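Local coordinates for putative sulfatase yidJ (Bacteroides fragilis, PDB 2QZU), which probably hydrolyses sulfate esters as a metal-dependent enzyme of the sulfatase family, at residues G44-E49 with N65-I70; S333-M338 with G415-R420. All blocks are in the same frame, centred on the assembly; numbering follows the deposited sequence.

Interaction 1 of 2, residues G44-E49 with N65-I70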
# COMPACT_ATOMS: atom_id res chain seq x y z
N GLY A 44 -22.54 15.93 2.13
CA GLY A 44 -23.91 15.44 2.17
C GLY A 44 -25.01 16.42 1.83
O GLY A 44 -25.90 16.10 1.04
N CYS A 45 -24.95 17.62 2.41
CA CYS A 45 -25.99 18.62 2.17
C CYS A 45 -26.08 19.13 0.74
O CYS A 45 -27.06 19.78 0.38
CB CYS A 45 -25.82 19.80 3.14
SG CYS A 45 -24.26 20.68 3.02
N ILE A 46 -25.07 18.84 -0.08
CA ILE A 46 -25.09 19.28 -1.47
C ILE A 46 -26.01 18.36 -2.28
O ILE A 46 -26.45 18.70 -3.38
CB ILE A 46 -23.66 19.31 -2.07
CG1 ILE A 46 -22.86 20.42 -1.38
CG2 ILE A 46 -23.71 19.55 -3.57
CD1 ILE A 46 -21.43 20.57 -1.86
N GLY A 47 -26.30 17.19 -1.71
CA GLY A 47 -27.21 16.24 -2.33
C GLY A 47 -26.85 15.57 -3.64
O GLY A 47 -27.74 15.09 -4.34
N LYS A 48 -25.57 15.54 -3.98
CA LYS A 48 -25.13 14.91 -5.22
C LYS A 48 -24.56 13.51 -5.00
O LYS A 48 -24.62 12.66 -5.89
CB LYS A 48 -24.07 15.77 -5.92
CG LYS A 48 -24.59 17.12 -6.41
CD LYS A 48 -23.50 17.89 -7.14
CE LYS A 48 -24.02 19.23 -7.64
NZ LYS A 48 -22.97 20.00 -8.37
N GLU A 49 -24.01 13.27 -3.81
CA GLU A 49 -23.43 11.97 -3.48
C GLU A 49 -23.90 11.50 -2.12
O GLU A 49 -24.16 12.31 -1.22
CB GLU A 49 -21.90 12.07 -3.51
CG GLU A 49 -21.36 12.63 -4.82
CD GLU A 49 -19.85 12.72 -4.87
OE1 GLU A 49 -19.34 13.39 -5.79
OE2 GLU A 49 -19.17 12.11 -4.01
N ASN A 65 -22.30 27.93 2.54
CA ASN A 65 -21.73 26.81 1.81
C ASN A 65 -21.46 27.31 0.39
O ASN A 65 -22.39 27.55 -0.38
CB ASN A 65 -22.73 25.65 1.78
CG ASN A 65 -22.13 24.36 1.23
OD1 ASN A 65 -22.83 23.37 1.04
ND2 ASN A 65 -20.83 24.38 0.98
N PHE A 66 -20.19 27.49 0.05
CA PHE A 66 -19.81 27.96 -1.28
C PHE A 66 -19.69 26.76 -2.21
O PHE A 66 -18.64 26.12 -2.29
CB PHE A 66 -18.49 28.73 -1.20
CG PHE A 66 -18.61 30.07 -0.52
CD1 PHE A 66 -19.25 31.13 -1.16
CD2 PHE A 66 -18.10 30.27 0.76
CE1 PHE A 66 -19.38 32.38 -0.54
CE2 PHE A 66 -18.22 31.52 1.39
CZ PHE A 66 -18.86 32.57 0.74
N THR A 67 -20.78 26.48 -2.92
CA THR A 67 -20.85 25.34 -3.82
C THR A 67 -20.11 25.40 -5.16
O THR A 67 -20.14 24.44 -5.92
CB THR A 67 -22.32 24.96 -4.10
OG1 THR A 67 -23.02 26.11 -4.58
CG2 THR A 67 -22.99 24.46 -2.82
N ASN A 68 -19.46 26.53 -5.45
CA ASN A 68 -18.69 26.67 -6.69
C ASN A 68 -17.22 26.98 -6.41
O ASN A 68 -16.49 27.41 -7.30
CB ASN A 68 -19.24 27.78 -7.59
CG ASN A 68 -20.61 27.46 -8.17
OD1 ASN A 68 -20.88 26.32 -8.55
ND2 ASN A 68 -21.46 28.47 -8.26
N ALA A 69 -16.78 26.77 -5.17
CA ALA A 69 -15.39 27.06 -4.79
C ALA A 69 -14.38 26.17 -5.51
O ALA A 69 -14.63 24.98 -5.71
CB ALA A 69 -15.21 26.92 -3.29
N ILE A 70 -13.23 26.73 -5.87
CA ILE A 70 -12.19 25.96 -6.57
C ILE A 70 -10.77 26.24 -6.07
O ILE A 70 -10.54 27.13 -5.26
CB ILE A 70 -12.22 26.25 -8.10
CG1 ILE A 70 -11.95 27.73 -8.38
CG2 ILE A 70 -13.57 25.89 -8.69
CD1 ILE A 70 -10.48 28.08 -8.55
O HOH W 1 -22.04 21.81 -6.19
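The carboxamide of Asn-65 is the flat group on which Cys-45 and Ile-46 converge, and it illustrates how a surface loop can rest on a core strand: one oxygen, OD1, takes both residues, while the Thr-67 methyl and a water add to the contact. Both loop residues approach beyond OD1 from opposite sides of the amide plane. The Cys-45 sulfur stands clearly above the plane, with SG 3.6 Å from Asn-65 OD1, whereas Ile-46 comes in lower on the other side, its CG1 3.8 Å from the same OD1. Beneath that second face lies the methyl group of Thr-67, CG2 being 4.1 Å from Asn-65 CG. The methyl also receives the isoleucine: Ile-46 CG1 is 4.3 Å from Thr-67 CG2. A chi1 of -171° sets the Asn-65 amide opposite its own backbone nitrogen and puts OD1 against Cys-45 and Ile-46, whose side chain crosses it at about a right angle. Direct contact is thus small and mostly van der Waals. A water adds a polar link at the margin: it accepts from Lys-48 NZ at 3.0 Å and donates to Thr-67 O at 3.3 Å. The loop itself turns tightly, Gly-47 N bonding back to Gly-44 O. Its start is tied to the following helix 54-61, since Cys-45 N bonds Asp-57 OD1. Asn-65 itself belongs to strand 64-66, which lies in the mixed sheet between antiparallel strand 338-341 and parallel strand 349-352; the loop therefore packs against strand 64-66 and the turn from Phe-66 to Ala-69 that follows it.

Interaction 2 of 2, residues S333-M338 with G415-R420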
# COMPACT_ATOMS: atom_id res chain seq x y z
N SER A 333 -11.22 17.71 -9.99
CA SER A 333 -9.90 18.07 -9.49
C SER A 333 -9.88 19.48 -8.89
O SER A 333 -9.33 19.71 -7.81
CB SER A 333 -8.88 17.97 -10.64
OG SER A 333 -7.63 18.50 -10.27
N MSE A 334 -10.49 20.43 -9.60
CA MSE A 334 -10.52 21.83 -9.15
C MSE A 334 -11.52 22.15 -8.04
O MSE A 334 -11.23 22.97 -7.17
CB MSE A 334 -10.81 22.76 -10.34
CG MSE A 334 -9.72 22.80 -11.42
SE MSE A 334 -10.08 24.19 -12.76
CE MSE A 334 -9.62 25.72 -11.67
N ARG A 335 -12.70 21.54 -8.07
CA ARG A 335 -13.73 21.82 -7.06
C ARG A 335 -13.37 21.36 -5.65
O ARG A 335 -13.01 20.20 -5.43
CB ARG A 335 -15.07 21.23 -7.50
CG ARG A 335 -15.78 22.06 -8.56
CD ARG A 335 -16.65 23.13 -7.93
NE ARG A 335 -17.68 22.51 -7.11
CZ ARG A 335 -17.75 22.58 -5.78
NH1 ARG A 335 -18.74 21.95 -5.14
NH2 ARG A 335 -16.87 23.28 -5.09
N ILE A 336 -13.47 22.29 -4.71
CA ILE A 336 -13.17 22.01 -3.31
C ILE A 336 -14.29 22.50 -2.40
O ILE A 336 -15.08 23.37 -2.77
CB ILE A 336 -11.87 22.73 -2.85
CG1 ILE A 336 -11.99 24.24 -3.08
CG2 ILE A 336 -10.67 22.17 -3.60
CD1 ILE A 336 -10.87 25.07 -2.46
N PRO A 337 -14.39 21.90 -1.20
CA PRO A 337 -15.43 22.34 -0.27
C PRO A 337 -14.99 23.70 0.25
O PRO A 337 -13.80 24.02 0.25
CB PRO A 337 -15.39 21.27 0.81
CG PRO A 337 -13.95 20.86 0.84
CD PRO A 337 -13.63 20.77 -0.65
N MSE A 338 -15.95 24.50 0.68
CA MSE A 338 -15.66 25.82 1.20
C MSE A 338 -16.87 26.23 2.03
O MSE A 338 -17.83 26.80 1.52
CB MSE A 338 -15.46 26.80 0.04
CG MSE A 338 -15.16 28.23 0.43
SE MSE A 338 -13.38 28.49 1.14
CE MSE A 338 -12.34 28.27 -0.49
N GLY A 415 -4.98 28.71 -17.73
CA GLY A 415 -6.36 28.71 -18.16
C GLY A 415 -7.25 29.61 -17.34
O GLY A 415 -6.79 30.32 -16.45
N LEU A 416 -8.54 29.57 -17.66
CA LEU A 416 -9.54 30.36 -16.97
C LEU A 416 -10.80 29.53 -16.76
O LEU A 416 -11.12 28.67 -17.59
CB LEU A 416 -9.90 31.60 -17.80
CG LEU A 416 -8.82 32.64 -18.10
CD1 LEU A 416 -9.36 33.64 -19.12
CD2 LEU A 416 -8.40 33.34 -16.82
N ARG A 417 -11.49 29.77 -15.66
CA ARG A 417 -12.73 29.06 -15.37
C ARG A 417 -13.80 30.11 -15.13
O ARG A 417 -13.72 30.88 -14.17
CB ARG A 417 -12.59 28.17 -14.12
CG ARG A 417 -13.86 27.37 -13.77
CD ARG A 417 -13.66 26.50 -12.52
NE ARG A 417 -14.82 25.68 -12.19
CZ ARG A 417 -15.97 26.15 -11.69
NH1 ARG A 417 -16.11 27.44 -11.46
NH2 ARG A 417 -16.96 25.31 -11.41
N THR A 418 -14.79 30.19 -16.02
CA THR A 418 -15.87 31.14 -15.85
C THR A 418 -17.04 30.34 -15.28
O THR A 418 -16.93 29.11 -15.14
CB THR A 418 -16.32 31.78 -17.18
OG1 THR A 418 -17.15 30.87 -17.90
CG2 THR A 418 -15.11 32.14 -18.03
N ASP A 419 -18.14 31.00 -14.96
CA ASP A 419 -19.29 30.30 -14.42
C ASP A 419 -19.88 29.29 -15.39
O ASP A 419 -20.75 28.51 -15.02
CB ASP A 419 -20.38 31.28 -13.97
CG ASP A 419 -20.76 32.27 -15.06
OD1 ASP A 419 -20.74 31.89 -16.25
OD2 ASP A 419 -21.11 33.42 -14.71
N ARG A 420 -19.41 29.30 -16.64
CA ARG A 420 -19.92 28.37 -17.64
C ARG A 420 -18.85 27.58 -18.39
O ARG A 420 -19.03 26.40 -18.68
CB ARG A 420 -20.77 29.12 -18.67
CG ARG A 420 -21.26 28.24 -19.81
CD ARG A 420 -22.07 29.01 -20.84
NE ARG A 420 -22.57 28.13 -21.89
CZ ARG A 420 -23.24 28.54 -22.96
NH1 ARG A 420 -23.50 29.83 -23.13
NH2 ARG A 420 -23.66 27.66 -23.86
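Arg-417 reaches from the end of strand 412-417 toward Met-334, a selenomethionine, and Arg-335, a compact example of a long side chain that is aliphatic along its stem and ionic at its head. Its CB lies 4.6 Å from the terminal CE of Met-334. CG leans farther from that methyl, and CD returns to it, 4.2 Å from Met-334 CE. The stem is straight, with chi2 and chi3 both near 180°, which carries the guanidinium past the selenomethionine to the next residue. There NH2 meets the side of another arginine, 4.1 Å from Arg-335 CD, and also forms a salt bridge with Glu-331. Arg-335 is instead folded at chi2 (-88°) and chi3, bringing its NH2 to Ala-69 O and, weakly, to Ile-336 O, while its NH1 pairs with Asp-41. The two guanidinium planes are inclined by 68°, so they do not stack, and Arg-335 NE remains 5.2 Å from Arg-417 NH2. Arg-440 brings a further positive charge close to Arg-417. Two buried arginines so close are probably tolerated because Arg-417 has Glu-331 and Arg-335 has Asp-41; the contact itself is a methyl on a methylene and a guanidinium nitrogen beside a methylene.

Read from the N terminus, interaction 1 comes first: the loop after strand 29-35 meets the chain again once helix 54-61 has been traversed and strand 64-66 entered, closing a short excursion. Interaction 2 opens much later, at the end of helix 331-334, and closes across 76 intervening residues on strand 412-417. The two are in series, neither nested nor crossed, yet their centres are only 12 Å apart. Phe-66 N probably bonds Met-338 O, and Arg-335 NH2 probably bonds Ala-69 O. Interaction 1 thus ties a peripheral loop to the main sheet, whereas interaction 2 links the end of helix 331-334, and the residue after it, to the four-stranded antiparallel sheet nearer the C terminus.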